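Local coordinates for protein tryptophan--tRNA ligase (Mycoplasma pneumoniae, PDB 2YY5) that probably catalyses the ATP-dependent attachment of tryptophan to tRNA(Trp), working as a homodimeric class I aminoacyl-tRNA synthetase, at residues B[141-149]-B[325-333]; B[254-264]-B[290-301]. The protein carries 1 engineered substitution. All coordinates share one frame; numbering follows the deposited sequence.

Contact 1: residues B[141-149]-B[325-333]; sequences GDILLYQPD and AQATARTTL
Leu145 forms the apolar centre, laying its CD2 methyl against the helix of 325-333 where Ala329 offers CB at 3.7 Å. The same methyl approaches CB of Leu333 at 4.3 Å, and Met92 and His89 of helix 87-98 also pack on Leu145. Next to it stands the ring of Tyr146, which reaches the helix although the side chain sets out away from it. CG lies beside the backbone N (chi1 -57°), turning the ring back so that CE1 and OH run along the helix surface. OH rests 3.7 Å from CB of Ala325, and CB of Ala329 meets the ring obliquely. At the ring edge, near its plane, CE1 is 3.3 Å from the backbone O of Ala325. Thr328 crosses the tyrosine at about a right angle, with OG1 3.6 Å from CD1.

These residues join the Rossmann-type catalytic domain of class I synthetases to the long C-terminal helix 311-340. Beyond helix 131-144, Gln147, with positive phi, helps turn the chain toward strand 150-152. Tyr146 OH hydrogen-bonds to NE2 of His89, whose ND1 binds OD1 of Asp142. OD2 of Asp142 in turn holds N11 of the bound tryptophanyl-adenylate analogue, placing Tyr146 in an outer shell of the pocket.

At the polar edge, Thr332 points its CB toward the turn. OG1 lies 2.7 Å from the O of Leu145 and 3.0 Å from the O of Thr328 one helical turn back; its single proton can serve either carbonyl, and the choice is not settled. CG2, anti to the backbone N, comes beside the O of Leu144 at 3.3 Å.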
ATOM      1  N   GLY B 141      -9.675  -3.216  -3.091  1.00 16.47           N
ATOM      2  CA  GLY B 141      -9.809  -3.225  -1.647  1.00 16.73           C
ATOM      3  C   GLY B 141     -10.905  -2.299  -1.162  1.00 16.45           C
ATOM      4  O   GLY B 141     -11.662  -2.654  -0.256  1.00 20.46           O
ATOM      5  N   ASP B 142     -10.998  -1.112  -1.756  1.00 18.33           N
ATOM      6  CA  ASP B 142     -12.031  -0.158  -1.358  1.00 18.76           C
ATOM      7  C   ASP B 142     -13.394  -0.815  -1.517  1.00 18.44           C
ATOM      8  O   ASP B 142     -14.284  -0.618  -0.697  1.00 15.51           O
ATOM      9  CB  ASP B 142     -11.992   1.111  -2.223  1.00 22.22           C
ATOM     10  CG  ASP B 142     -10.653   1.847  -2.156  1.00 21.97           C
ATOM     11  OD1 ASP B 142     -10.063   1.979  -1.055  1.00 14.01           O
ATOM     12  OD2 ASP B 142     -10.203   2.314  -3.225  1.00 20.54           O
ATOM     13  N   ILE B 143     -13.544  -1.605  -2.575  1.00 20.50           N
ATOM     14  CA  ILE B 143     -14.796  -2.297  -2.847  1.00 20.91           C
ATOM     15  C   ILE B 143     -15.048  -3.382  -1.806  1.00 21.90           C
ATOM     16  O   ILE B 143     -16.017  -3.322  -1.051  1.00 21.67           O
ATOM     17  CB  ILE B 143     -14.780  -2.977  -4.229  1.00 23.39           C
ATOM     18  CG1 ILE B 143     -14.498  -1.947  -5.326  1.00 25.65           C
ATOM     19  CG2 ILE B 143     -16.109  -3.658  -4.480  1.00 18.36           C
ATOM     20  CD1 ILE B 143     -14.167  -2.583  -6.664  1.00 30.93           C
ATOM     21  N   LEU B 144     -14.154  -4.365  -1.771  1.00 22.10           N
ATOM     22  CA  LEU B 144     -14.268  -5.498  -0.864  1.00 22.16           C
ATOM     23  C   LEU B 144     -14.363  -5.209   0.632  1.00 24.05           C
ATOM     24  O   LEU B 144     -14.798  -6.065   1.403  1.00 24.89           O
ATOM     25  CB  LEU B 144     -13.128  -6.480  -1.138  1.00 18.84           C
ATOM     26  CG  LEU B 144     -13.317  -7.471  -2.298  1.00 20.06           C
ATOM     27  CD1 LEU B 144     -14.692  -7.314  -2.919  1.00 10.05           C
ATOM     28  CD2 LEU B 144     -12.241  -7.260  -3.331  1.00 15.30           C
ATOM     29  N   LEU B 145     -13.958  -4.015   1.052  1.00 24.26           N
ATOM     30  CA  LEU B 145     -14.023  -3.661   2.467  1.00 24.10           C
ATOM     31  C   LEU B 145     -15.474  -3.556   2.933  1.00 21.71           C
ATOM     32  O   LEU B 145     -15.781  -3.786   4.102  1.00 16.48           O
ATOM     33  CB  LEU B 145     -13.339  -2.316   2.713  1.00 24.15           C
ATOM     34  CG  LEU B 145     -12.049  -2.283   3.528  1.00 27.55           C
ATOM     35  CD1 LEU B 145     -11.572  -0.830   3.641  1.00 23.30           C
ATOM     36  CD2 LEU B 145     -12.290  -2.900   4.903  1.00 21.32           C
ATOM     37  N   TYR B 146     -16.360  -3.199   2.012  1.00 16.12           N
ATOM     38  CA  TYR B 146     -17.769  -3.040   2.336  1.00 16.22           C
ATOM     39  C   TYR B 146     -18.647  -4.159   1.774  1.00 17.79           C
ATOM     40  O   TYR B 146     -19.870  -4.132   1.944  1.00 16.62           O
ATOM     41  CB  TYR B 146     -18.245  -1.666   1.847  1.00 14.84           C
ATOM     42  CG  TYR B 146     -17.437  -0.546   2.446  1.00 13.89           C
ATOM     43  CD1 TYR B 146     -17.715  -0.066   3.729  1.00 17.33           C
ATOM     44  CD2 TYR B 146     -16.308  -0.052   1.789  1.00 19.90           C
ATOM     45  CE1 TYR B 146     -16.877   0.868   4.350  1.00 19.73           C
ATOM     46  CE2 TYR B 146     -15.463   0.881   2.399  1.00 21.74           C
ATOM     47  CZ  TYR B 146     -15.750   1.333   3.681  1.00 19.47           C
ATOM     48  OH  TYR B 146     -14.894   2.211   4.305  1.00 18.94           O
ATOM     49  N   GLN B 147     -18.021  -5.136   1.116  1.00 15.86           N
ATOM     50  CA  GLN B 147     -18.740  -6.278   0.556  1.00 16.96           C
ATOM     51  C   GLN B 147     -20.060  -5.869  -0.084  1.00 16.24           C
ATOM     52  O   GLN B 147     -21.086  -6.478   0.181  1.00 17.05           O
ATOM     53  CB  GLN B 147     -19.038  -7.287   1.661  1.00 20.04           C
ATOM     54  CG  GLN B 147     -17.835  -8.040   2.192  1.00 26.18           C
ATOM     55  CD  GLN B 147     -17.185  -8.896   1.132  1.00 30.04           C
ATOM     56  OE1 GLN B 147     -16.072  -8.611   0.681  1.00 34.32           O
ATOM     57  NE2 GLN B 147     -17.880  -9.951   0.717  1.00 26.56           N
ATOM     58  N   PRO B 148     -20.047  -4.848  -0.950  1.00 18.93           N
ATOM     59  CA  PRO B 148     -21.272  -4.378  -1.601  1.00 17.57           C
ATOM     60  C   PRO B 148     -21.814  -5.312  -2.669  1.00 22.17           C
ATOM     61  O   PRO B 148     -21.076  -6.135  -3.212  1.00 26.90           O
ATOM     62  CB  PRO B 148     -20.836  -3.057  -2.196  1.00 14.37           C
ATOM     63  CG  PRO B 148     -19.471  -3.424  -2.716  1.00 18.91           C
ATOM     64  CD  PRO B 148     -18.872  -4.167  -1.524  1.00 15.93           C
ATOM     65  N   ASP B 149     -23.105  -5.170  -2.970  1.00 21.16           N
ATOM     66  CA  ASP B 149     -23.753  -5.970  -4.004  1.00 18.03           C
ATOM     67  C   ASP B 149     -23.408  -5.368  -5.364  1.00 23.00           C
ATOM     68  O   ASP B 149     -23.074  -6.087  -6.316  1.00 22.96           O
ATOM     69  CB  ASP B 149     -25.265  -5.963  -3.819  1.00 13.97           C
ATOM     70  CG  ASP B 149     -25.708  -6.779  -2.625  1.00 24.68           C
ATOM     71  OD1 ASP B 149     -26.610  -6.313  -1.900  1.00 30.12           O
ATOM     72  OD2 ASP B 149     -25.170  -7.886  -2.418  1.00 24.87           O
ATOM     73  N   ALA B 325     -18.778   4.231   8.163  1.00 21.58           N
ATOM     74  CA  ALA B 325     -18.054   3.411   7.203  1.00 22.55           C
ATOM     75  C   ALA B 325     -17.086   2.498   7.937  1.00 23.77           C
ATOM     76  O   ALA B 325     -16.924   1.322   7.607  1.00 25.41           O
ATOM     77  CB  ALA B 325     -17.292   4.304   6.228  1.00 15.16           C
ATOM     78  N   GLN B 326     -16.439   3.055   8.944  1.00 24.74           N
ATOM     79  CA  GLN B 326     -15.476   2.306   9.716  1.00 28.00           C
ATOM     80  C   GLN B 326     -16.157   1.166  10.463  1.00 28.62           C
ATOM     81  O   GLN B 326     -15.510   0.198  10.844  1.00 31.00           O
ATOM     82  CB  GLN B 326     -14.770   3.248  10.679  1.00 27.56           C
ATOM     83  CG  GLN B 326     -13.525   2.684  11.292  1.00 31.35           C
ATOM     84  CD  GLN B 326     -12.619   3.778  11.795  1.00 33.55           C
ATOM     85  OE1 GLN B 326     -13.056   4.681  12.511  1.00 32.15           O
ATOM     86  NE2 GLN B 326     -11.346   3.709  11.422  1.00 33.13           N
ATOM     87  N   ALA B 327     -17.467   1.275  10.651  1.00 30.88           N
ATOM     88  CA  ALA B 327     -18.219   0.237  11.349  1.00 33.81           C
ATOM     89  C   ALA B 327     -18.173  -1.076  10.569  1.00 36.24           C
ATOM     90  O   ALA B 327     -17.919  -2.138  11.142  1.00 39.27           O
ATOM     91  CB  ALA B 327     -19.662   0.673  11.546  1.00 35.04           C
ATOM     92  N   THR B 328     -18.416  -1.008   9.264  1.00 28.04           N
ATOM     93  CA  THR B 328     -18.374  -2.220   8.461  1.00 26.29           C
ATOM     94  C   THR B 328     -16.968  -2.542   7.933  1.00 24.46           C
ATOM     95  O   THR B 328     -16.651  -3.704   7.685  1.00 23.52           O
ATOM     96  CB  THR B 328     -19.402  -2.171   7.295  1.00 24.94           C
ATOM     97  OG1 THR B 328     -18.772  -2.572   6.072  1.00 28.61           O
ATOM     98  CG2 THR B 328     -19.999  -0.785   7.153  1.00 25.13           C
ATOM     99  N   ALA B 329     -16.117  -1.529   7.789  1.00 22.65           N
ATOM    100  CA  ALA B 329     -14.752  -1.756   7.312  1.00 19.44           C
ATOM    101  C   ALA B 329     -13.940  -2.598   8.303  1.00 22.43           C
ATOM    102  O   ALA B 329     -13.190  -3.494   7.897  1.00 19.86           O
ATOM    103  CB  ALA B 329     -14.040  -0.425   7.068  1.00 12.81           C
ATOM    104  N   ARG B 330     -14.076  -2.313   9.596  1.00 18.16           N
ATOM    105  CA  ARG B 330     -13.331  -3.072  10.593  1.00 22.34           C
ATOM    106  C   ARG B 330     -13.792  -4.520  10.613  1.00 23.32           C
ATOM    107  O   ARG B 330     -12.968  -5.440  10.668  1.00 23.52           O
ATOM    108  CB  ARG B 330     -13.485  -2.455  11.986  1.00 21.03           C
ATOM    109  CG  ARG B 330     -13.177  -0.973  12.024  1.00 25.47           C
ATOM    110  CD  ARG B 330     -12.511  -0.555  13.314  1.00 31.03           C
ATOM    111  NE  ARG B 330     -12.604   0.890  13.516  1.00 39.35           N
ATOM    112  CZ  ARG B 330     -11.916   1.573  14.428  1.00 43.38           C
ATOM    113  NH1 ARG B 330     -12.078   2.884  14.535  1.00 44.46           N
ATOM    114  NH2 ARG B 330     -11.052   0.956  15.222  1.00 47.03           N
ATOM    115  N   THR B 331     -15.106  -4.724  10.553  1.00 22.24           N
ATOM    116  CA  THR B 331     -15.658  -6.072  10.569  1.00 21.82           C
ATOM    117  C   THR B 331     -15.086  -6.915   9.442  1.00 23.45           C
ATOM    118  O   THR B 331     -14.680  -8.053   9.655  1.00 35.60           O
ATOM    119  CB  THR B 331     -17.193  -6.065  10.432  1.00 22.06           C
ATOM    120  OG1 THR B 331     -17.773  -5.454  11.589  1.00 29.70           O
ATOM    121  CG2 THR B 331     -17.723  -7.491  10.304  1.00 13.63           C
ATOM    122  N   THR B 332     -15.056  -6.352   8.243  1.00 21.97           N
ATOM    123  CA  THR B 332     -14.547  -7.059   7.079  1.00 19.01           C
ATOM    124  C   THR B 332     -13.054  -7.335   7.175  1.00 23.51           C
ATOM    125  O   THR B 332     -12.623  -8.474   6.987  1.00 29.70           O
ATOM    126  CB  THR B 332     -14.821  -6.262   5.797  1.00 21.49           C
ATOM    127  OG1 THR B 332     -16.209  -5.923   5.744  1.00 17.65           O
ATOM    128  CG2 THR B 332     -14.455  -7.081   4.561  1.00 14.39           C
ATOM    129  N   LEU B 333     -12.267  -6.300   7.469  1.00 23.16           N
ATOM    130  CA  LEU B 333     -10.817  -6.454   7.574  1.00 19.63           C
ATOM    131  C   LEU B 333     -10.450  -7.518   8.605  1.00 21.02           C
ATOM    132  O   LEU B 333      -9.525  -8.299   8.399  1.00 15.97           O
ATOM    133  CB  LEU B 333     -10.158  -5.121   7.943  1.00 16.03           C
ATOM    134  CG  LEU B 333      -8.634  -5.159   8.116  1.00 19.54           C
ATOM    135  CD1 LEU B 333      -7.988  -5.759   6.873  1.00 16.13           C
ATOM    136  CD2 LEU B 333      -8.101  -3.753   8.364  1.00 11.47           C
TER

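Contact 2: residues B[254-264]-B[290-301]; sequences ILKALLKEPVN and ALTEATVNLLVN
Leu258 enters helix 290-301 as a knob among Leu291, Ala294, Thr295 and Leu298, where the axes of 254-259 and 290-301 approach to 9.4 Å and cross at 44°. Its CB faces CB of Ala294 at 3.8 Å, while CD1 slants across to Thr295. A turn earlier, Ile254 CG2 and Leu291 CD1 meet obliquely at 3.6 Å, and Leu255 covers Ala290 and Ala294. Farther on, the CG of Glu261 lies over the CD2 of Leu298, and Val263 sets its CG1 against CB of Asn297 at 3.5 Å.

The side chains of Asn264 and Asn297 slant across one another, their amide planes 31° apart. In Asn264, CG beside the backbone N (chi1 -65°) directs the amide at the helix. Asn297 ND2 donates to Asn264 OD1 at 2.8 Å, nearly along the C=O axis, though the bond is bent at the hydrogen. Asn264 ND2 sends two much straighter bonds, in its amide plane, to Ala294 O and Leu258 O, each at 3.1 Å. It stands above the Leu258 carbonyl plane, and each oxygen takes a backbone N-H on its other face. Bonded at both ends beside the leucine and alanine packing, the buried amide is fixed in its rotation.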
ATOM      1  N   ILE B 254     -27.145  13.688 -23.514  1.00 17.04           N
ATOM      2  CA  ILE B 254     -26.875  14.538 -22.349  1.00 19.00           C
ATOM      3  C   ILE B 254     -28.142  15.309 -22.045  1.00 20.31           C
ATOM      4  O   ILE B 254     -28.559  15.413 -20.886  1.00 21.71           O
ATOM      5  CB  ILE B 254     -25.763  15.587 -22.609  1.00 20.43           C
ATOM      6  CG1 ILE B 254     -24.401  14.900 -22.740  1.00 22.78           C
ATOM      7  CG2 ILE B 254     -25.726  16.600 -21.465  1.00 13.06           C
ATOM      8  CD1 ILE B 254     -23.314  15.805 -23.276  1.00 23.82           C
ATOM      9  N   LEU B 255     -28.734  15.857 -23.106  1.00 21.15           N
ATOM     10  CA  LEU B 255     -29.969  16.632 -23.023  1.00 23.58           C
ATOM     11  C   LEU B 255     -31.075  15.780 -22.386  1.00 24.02           C
ATOM     12  O   LEU B 255     -31.798  16.251 -21.507  1.00 21.50           O
ATOM     13  CB  LEU B 255     -30.410  17.081 -24.429  1.00 19.18           C
ATOM     14  CG  LEU B 255     -31.203  18.387 -24.622  1.00 21.26           C
ATOM     15  CD1 LEU B 255     -32.164  18.216 -25.790  1.00 11.97           C
ATOM     16  CD2 LEU B 255     -31.989  18.747 -23.378  1.00 16.45           C
ATOM     17  N   LYS B 256     -31.203  14.530 -22.831  1.00 21.25           N
ATOM     18  CA  LYS B 256     -32.225  13.639 -22.288  1.00 27.45           C
ATOM     19  C   LYS B 256     -32.066  13.421 -20.777  1.00 25.60           C
ATOM     20  O   LYS B 256     -33.050  13.412 -20.035  1.00 22.83           O
ATOM     21  CB  LYS B 256     -32.211  12.275 -23.010  1.00 28.48           C
ATOM     22  CG  LYS B 256     -33.355  11.353 -22.548  1.00 34.11           C
ATOM     23  CD  LYS B 256     -33.591  10.140 -23.452  1.00 37.91           C
ATOM     24  CE  LYS B 256     -32.581   9.028 -23.207  1.00 47.48           C
ATOM     25  NZ  LYS B 256     -32.884   7.805 -24.006  1.00 48.56           N
ATOM     26  N   ALA B 257     -30.823  13.246 -20.336  1.00 23.84           N
ATOM     27  CA  ALA B 257     -30.519  13.022 -18.930  1.00 21.60           C
ATOM     28  C   ALA B 257     -30.773  14.269 -18.078  1.00 24.56           C
ATOM     29  O   ALA B 257     -31.181  14.169 -16.917  1.00 30.60           O
ATOM     30  CB  ALA B 257     -29.060  12.571 -18.783  1.00  8.78           C
ATOM     31  N   LEU B 258     -30.536  15.444 -18.650  1.00 23.80           N
ATOM     32  CA  LEU B 258     -30.740  16.686 -17.916  1.00 21.69           C
ATOM     33  C   LEU B 258     -32.208  17.049 -17.749  1.00 20.28           C
ATOM     34  O   LEU B 258     -32.584  17.712 -16.787  1.00 20.06           O
ATOM     35  CB  LEU B 258     -29.998  17.828 -18.607  1.00 24.11           C
ATOM     36  CG  LEU B 258     -28.480  17.671 -18.678  1.00 19.83           C
ATOM     37  CD1 LEU B 258     -27.879  18.917 -19.335  1.00 22.12           C
ATOM     38  CD2 LEU B 258     -27.908  17.472 -17.274  1.00  9.44           C
ATOM     39  N   LEU B 259     -33.037  16.601 -18.686  1.00 21.18           N
ATOM     40  CA  LEU B 259     -34.460  16.887 -18.638  1.00 22.32           C
ATOM     41  C   LEU B 259     -35.185  16.186 -17.490  1.00 28.40           C
ATOM     42  O   LEU B 259     -36.268  16.616 -17.097  1.00 34.40           O
ATOM     43  CB  LEU B 259     -35.096  16.523 -19.976  1.00 20.57           C
ATOM     44  CG  LEU B 259     -34.529  17.331 -21.151  1.00 24.01           C
ATOM     45  CD1 LEU B 259     -35.124  16.846 -22.463  1.00 22.00           C
ATOM     46  CD2 LEU B 259     -34.823  18.809 -20.934  1.00 27.06           C
ATOM     47  N   LYS B 260     -34.592  15.119 -16.949  1.00 30.62           N
ATOM     48  CA  LYS B 260     -35.189  14.372 -15.834  1.00 28.74           C
ATOM     49  C   LYS B 260     -35.083  15.209 -14.561  1.00 28.63           C
ATOM     50  O   LYS B 260     -35.802  14.986 -13.588  1.00 35.45           O
ATOM     51  CB  LYS B 260     -34.446  13.049 -15.576  1.00 25.73           C
ATOM     52  CG  LYS B 260     -33.938  12.319 -16.801  1.00 37.29           C
ATOM     53  CD  LYS B 260     -32.946  11.211 -16.424  1.00 41.01           C
ATOM     54  CE  LYS B 260     -33.639  10.009 -15.808  1.00 46.10           C
ATOM     55  NZ  LYS B 260     -34.595   9.371 -16.759  1.00 52.33           N
ATOM     56  N   GLU B 261     -34.168  16.164 -14.571  1.00 28.41           N
ATOM     57  CA  GLU B 261     -33.936  17.017 -13.416  1.00 32.58           C
ATOM     58  C   GLU B 261     -35.117  17.953 -13.132  1.00 32.25           C
ATOM     59  O   GLU B 261     -35.766  18.431 -14.063  1.00 33.31           O
ATOM     60  CB  GLU B 261     -32.668  17.844 -13.655  1.00 31.79           C
ATOM     61  CG  GLU B 261     -31.879  18.144 -12.399  1.00 38.05           C
ATOM     62  CD  GLU B 261     -31.035  16.967 -11.943  1.00 34.88           C
ATOM     63  OE1 GLU B 261     -30.745  16.897 -10.734  1.00 38.50           O
ATOM     64  OE2 GLU B 261     -30.651  16.126 -12.785  1.00 34.43           O
ATOM     65  N   PRO B 262     -35.422  18.210 -11.841  1.00 32.46           N
ATOM     66  CA  PRO B 262     -36.529  19.104 -11.466  1.00 33.03           C
ATOM     67  C   PRO B 262     -36.400  20.424 -12.224  1.00 35.85           C
ATOM     68  O   PRO B 262     -37.346  20.872 -12.883  1.00 37.81           O
ATOM     69  CB  PRO B 262     -36.344  19.264  -9.968  1.00 29.46           C
ATOM     70  CG  PRO B 262     -35.906  17.874  -9.575  1.00 32.79           C
ATOM     71  CD  PRO B 262     -34.865  17.554 -10.645  1.00 34.64           C
ATOM     72  N   VAL B 263     -35.238  21.057 -12.123  1.00 33.07           N
ATOM     73  CA  VAL B 263     -35.017  22.275 -12.885  1.00 37.41           C
ATOM     74  C   VAL B 263     -35.094  21.693 -14.299  1.00 39.52           C
ATOM     75  O   VAL B 263     -34.774  20.523 -14.492  1.00 46.53           O
ATOM     76  CB  VAL B 263     -33.611  22.860 -12.627  1.00 37.04           C
ATOM     77  CG1 VAL B 263     -33.512  24.260 -13.212  1.00 39.00           C
ATOM     78  CG2 VAL B 263     -33.332  22.893 -11.138  1.00 34.39           C
ATOM     79  N   ASN B 264     -35.518  22.475 -15.278  1.00 35.61           N
ATOM     80  CA  ASN B 264     -35.651  21.962 -16.641  1.00 33.99           C
ATOM     81  C   ASN B 264     -37.014  21.288 -16.846  1.00 33.37           C
ATOM     82  O   ASN B 264     -37.274  20.692 -17.895  1.00 30.44           O
ATOM     83  CB  ASN B 264     -34.537  20.959 -16.980  1.00 29.58           C
ATOM     84  CG  ASN B 264     -33.159  21.595 -16.999  1.00 33.14           C
ATOM     85  OD1 ASN B 264     -33.030  22.819 -17.028  1.00 36.17           O
ATOM     86  ND2 ASN B 264     -32.119  20.763 -17.000  1.00 25.28           N
ATOM     87  N   ALA B 290     -30.962  24.269 -26.648  1.00 26.97           N
ATOM     88  CA  ALA B 290     -31.701  23.546 -25.621  1.00 24.93           C
ATOM     89  C   ALA B 290     -30.754  22.861 -24.636  1.00 27.84           C
ATOM     90  O   ALA B 290     -31.049  22.755 -23.440  1.00 28.04           O
ATOM     91  CB  ALA B 290     -32.622  22.523 -26.271  1.00 15.33           C
ATOM     92  N   LEU B 291     -29.617  22.395 -25.146  1.00 29.65           N
ATOM     93  CA  LEU B 291     -28.623  21.736 -24.311  1.00 28.72           C
ATOM     94  C   LEU B 291     -27.998  22.761 -23.378  1.00 28.83           C
ATOM     95  O   LEU B 291     -27.754  22.476 -22.205  1.00 30.88           O
ATOM     96  CB  LEU B 291     -27.535  21.099 -25.174  1.00 32.05           C
ATOM     97  CG  LEU B 291     -26.402  20.401 -24.416  1.00 34.49           C
ATOM     98  CD1 LEU B 291     -26.982  19.295 -23.537  1.00 33.23           C
ATOM     99  CD2 LEU B 291     -25.382  19.837 -25.408  1.00 32.53           C
ATOM    100  N   THR B 292     -27.753  23.958 -23.905  1.00 24.60           N
ATOM    101  CA  THR B 292     -27.160  25.030 -23.117  1.00 27.81           C
ATOM    102  C   THR B 292     -28.073  25.488 -21.984  1.00 26.83           C
ATOM    103  O   THR B 292     -27.591  25.878 -20.925  1.00 34.91           O
ATOM    104  CB  THR B 292     -26.805  26.250 -23.997  1.00 28.37           C
ATOM    105  OG1 THR B 292     -25.738  25.903 -24.889  1.00 27.33           O
ATOM    106  CG2 THR B 292     -26.369  27.420 -23.134  1.00 24.57           C
ATOM    107  N   GLU B 293     -29.382  25.439 -22.196  1.00 21.46           N
ATOM    108  CA  GLU B 293     -30.326  25.859 -21.162  1.00 25.05           C
ATOM    109  C   GLU B 293     -30.419  24.808 -20.057  1.00 22.10           C
ATOM    110  O   GLU B 293     -30.320  25.136 -18.879  1.00 22.13           O
ATOM    111  CB  GLU B 293     -31.712  26.105 -21.765  1.00 30.34           C
ATOM    112  CG  GLU B 293     -32.705  26.766 -20.816  1.00 32.45           C
ATOM    113  CD  GLU B 293     -34.096  26.883 -21.427  1.00 37.46           C
ATOM    114  OE1 GLU B 293     -34.201  27.389 -22.566  1.00 40.01           O
ATOM    115  OE2 GLU B 293     -35.082  26.473 -20.776  1.00 26.45           O
ATOM    116  N   ALA B 294     -30.609  23.547 -20.439  1.00 22.91           N
ATOM    117  CA  ALA B 294     -30.697  22.469 -19.464  1.00 19.57           C
ATOM    118  C   ALA B 294     -29.409  22.432 -18.646  1.00 23.04           C
ATOM    119  O   ALA B 294     -29.430  22.255 -17.425  1.00 26.21           O
ATOM    120  CB  ALA B 294     -30.904  21.147 -20.170  1.00 20.48           C
ATOM    121  N   THR B 295     -28.287  22.617 -19.326  1.00 20.36           N
ATOM    122  CA  THR B 295     -26.997  22.599 -18.658  1.00 19.41           C
ATOM    123  C   THR B 295     -26.812  23.768 -17.700  1.00 15.51           C
ATOM    124  O   THR B 295     -26.482  23.560 -16.531  1.00 20.41           O
ATOM    125  CB  THR B 295     -25.858  22.602 -19.674  1.00 20.11           C
ATOM    126  OG1 THR B 295     -26.004  21.475 -20.550  1.00 23.12           O
ATOM    127  CG2 THR B 295     -24.519  22.524 -18.964  1.00 11.49           C
ATOM    128  N   VAL B 296     -27.018  24.992 -18.184  1.00 14.44           N
ATOM    129  CA  VAL B 296     -26.867  26.169 -17.334  1.00 17.71           C
ATOM    130  C   VAL B 296     -27.777  26.024 -16.119  1.00 21.03           C
ATOM    131  O   VAL B 296     -27.338  26.194 -14.987  1.00 24.30           O
ATOM    132  CB  VAL B 296     -27.223  27.487 -18.085  1.00 17.96           C
ATOM    133  CG1 VAL B 296     -27.242  28.661 -17.106  1.00 12.70           C
ATOM    134  CG2 VAL B 296     -26.194  27.763 -19.188  1.00 11.26           C
ATOM    135  N   ASN B 297     -29.040  25.689 -16.363  1.00 19.31           N
ATOM    136  CA  ASN B 297     -30.000  25.507 -15.287  1.00 20.88           C
ATOM    137  C   ASN B 297     -29.449  24.584 -14.210  1.00 20.37           C
ATOM    138  O   ASN B 297     -29.490  24.913 -13.028  1.00 26.35           O
ATOM    139  CB  ASN B 297     -31.317  24.933 -15.825  1.00 18.89           C
ATOM    140  CG  ASN B 297     -32.124  25.954 -16.611  1.00 23.50           C
ATOM    141  OD1 ASN B 297     -31.659  27.072 -16.873  1.00 19.71           O
ATOM    142  ND2 ASN B 297     -33.339  25.574 -16.999  1.00 20.91           N
ATOM    143  N   LEU B 298     -28.937  23.431 -14.621  1.00 20.86           N
ATOM    144  CA  LEU B 298     -28.392  22.464 -13.678  1.00 21.98           C
ATOM    145  C   LEU B 298     -27.179  23.040 -12.935  1.00 27.26           C
ATOM    146  O   LEU B 298     -27.152  23.065 -11.700  1.00 24.33           O
ATOM    147  CB  LEU B 298     -28.012  21.175 -14.419  1.00 23.03           C
ATOM    148  CG  LEU B 298     -27.594  19.884 -13.686  1.00 24.46           C
ATOM    149  CD1 LEU B 298     -26.318  20.127 -12.938  1.00 24.11           C
ATOM    150  CD2 LEU B 298     -28.687  19.402 -12.742  1.00 12.55           C
ATOM    151  N   LEU B 299     -26.182  23.516 -13.673  1.00 26.20           N
ATOM    152  CA  LEU B 299     -24.990  24.066 -13.035  1.00 29.66           C
ATOM    153  C   LEU B 299     -25.306  25.192 -12.050  1.00 33.93           C
ATOM    154  O   LEU B 299     -24.825  25.182 -10.912  1.00 33.98           O
ATOM    155  CB  LEU B 299     -23.993  24.537 -14.100  1.00 26.21           C
ATOM    156  CG  LEU B 299     -23.055  23.461 -14.669  1.00 25.41           C
ATOM    157  CD1 LEU B 299     -23.724  22.113 -14.678  1.00 24.79           C
ATOM    158  CD2 LEU B 299     -22.647  23.836 -16.069  1.00 27.65           C
ATOM    159  N   VAL B 300     -26.123  26.152 -12.482  1.00 33.88           N
ATOM    160  CA  VAL B 300     -26.497  27.276 -11.628  1.00 30.04           C
ATOM    161  C   VAL B 300     -27.171  26.775 -10.351  1.00 26.51           C
ATOM    162  O   VAL B 300     -26.981  27.346  -9.285  1.00 26.07           O
ATOM    163  CB  VAL B 300     -27.426  28.260 -12.392  1.00 25.19           C
ATOM    164  CG1 VAL B 300     -28.035  29.286 -11.445  1.00 15.07           C
ATOM    165  CG2 VAL B 300     -26.626  28.973 -13.466  1.00 20.37           C
ATOM    166  N   ASN B 301     -27.934  25.693 -10.460  1.00 30.35           N
ATOM    167  CA  ASN B 301     -28.617  25.116  -9.304  1.00 34.13           C
ATOM    168  C   ASN B 301     -27.697  24.260  -8.423  1.00 36.58           C
ATOM    169  O   ASN B 301     -28.009  23.996  -7.261  1.00 38.72           O
ATOM    170  CB  ASN B 301     -29.823  24.290  -9.761  1.00 35.03           C
ATOM    171  CG  ASN B 301     -30.473  23.527  -8.622  1.00 38.61           C
ATOM    172  OD1 ASN B 301     -30.052  22.420  -8.281  1.00 42.71           O
ATOM    173  ND2 ASN B 301     -31.497  24.122  -8.018  1.00 38.43           N
TER

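Contacts 1 and 2 lie on opposite sides of the chain's centre, about 35 Å apart between centres and 21 Å between nearest atoms. They share no residues, but helices 284-308 and 311-340 are consecutive, so the chain leaving contact 2 goes on directly into the helix of contact 1. Both lie near the pocket of the bound tryptophanyl-adenylate analogue. The side chain of Tyr146 is about 8 Å from the analogue, in the region of Asp142, which binds it. The side chain of Ile254 is about 9 Å from the bound analogue. It packs on Ile193 and lies about 5 Å from the side chain of Met203 of the KMSKS motif, both predicted to bind ATP.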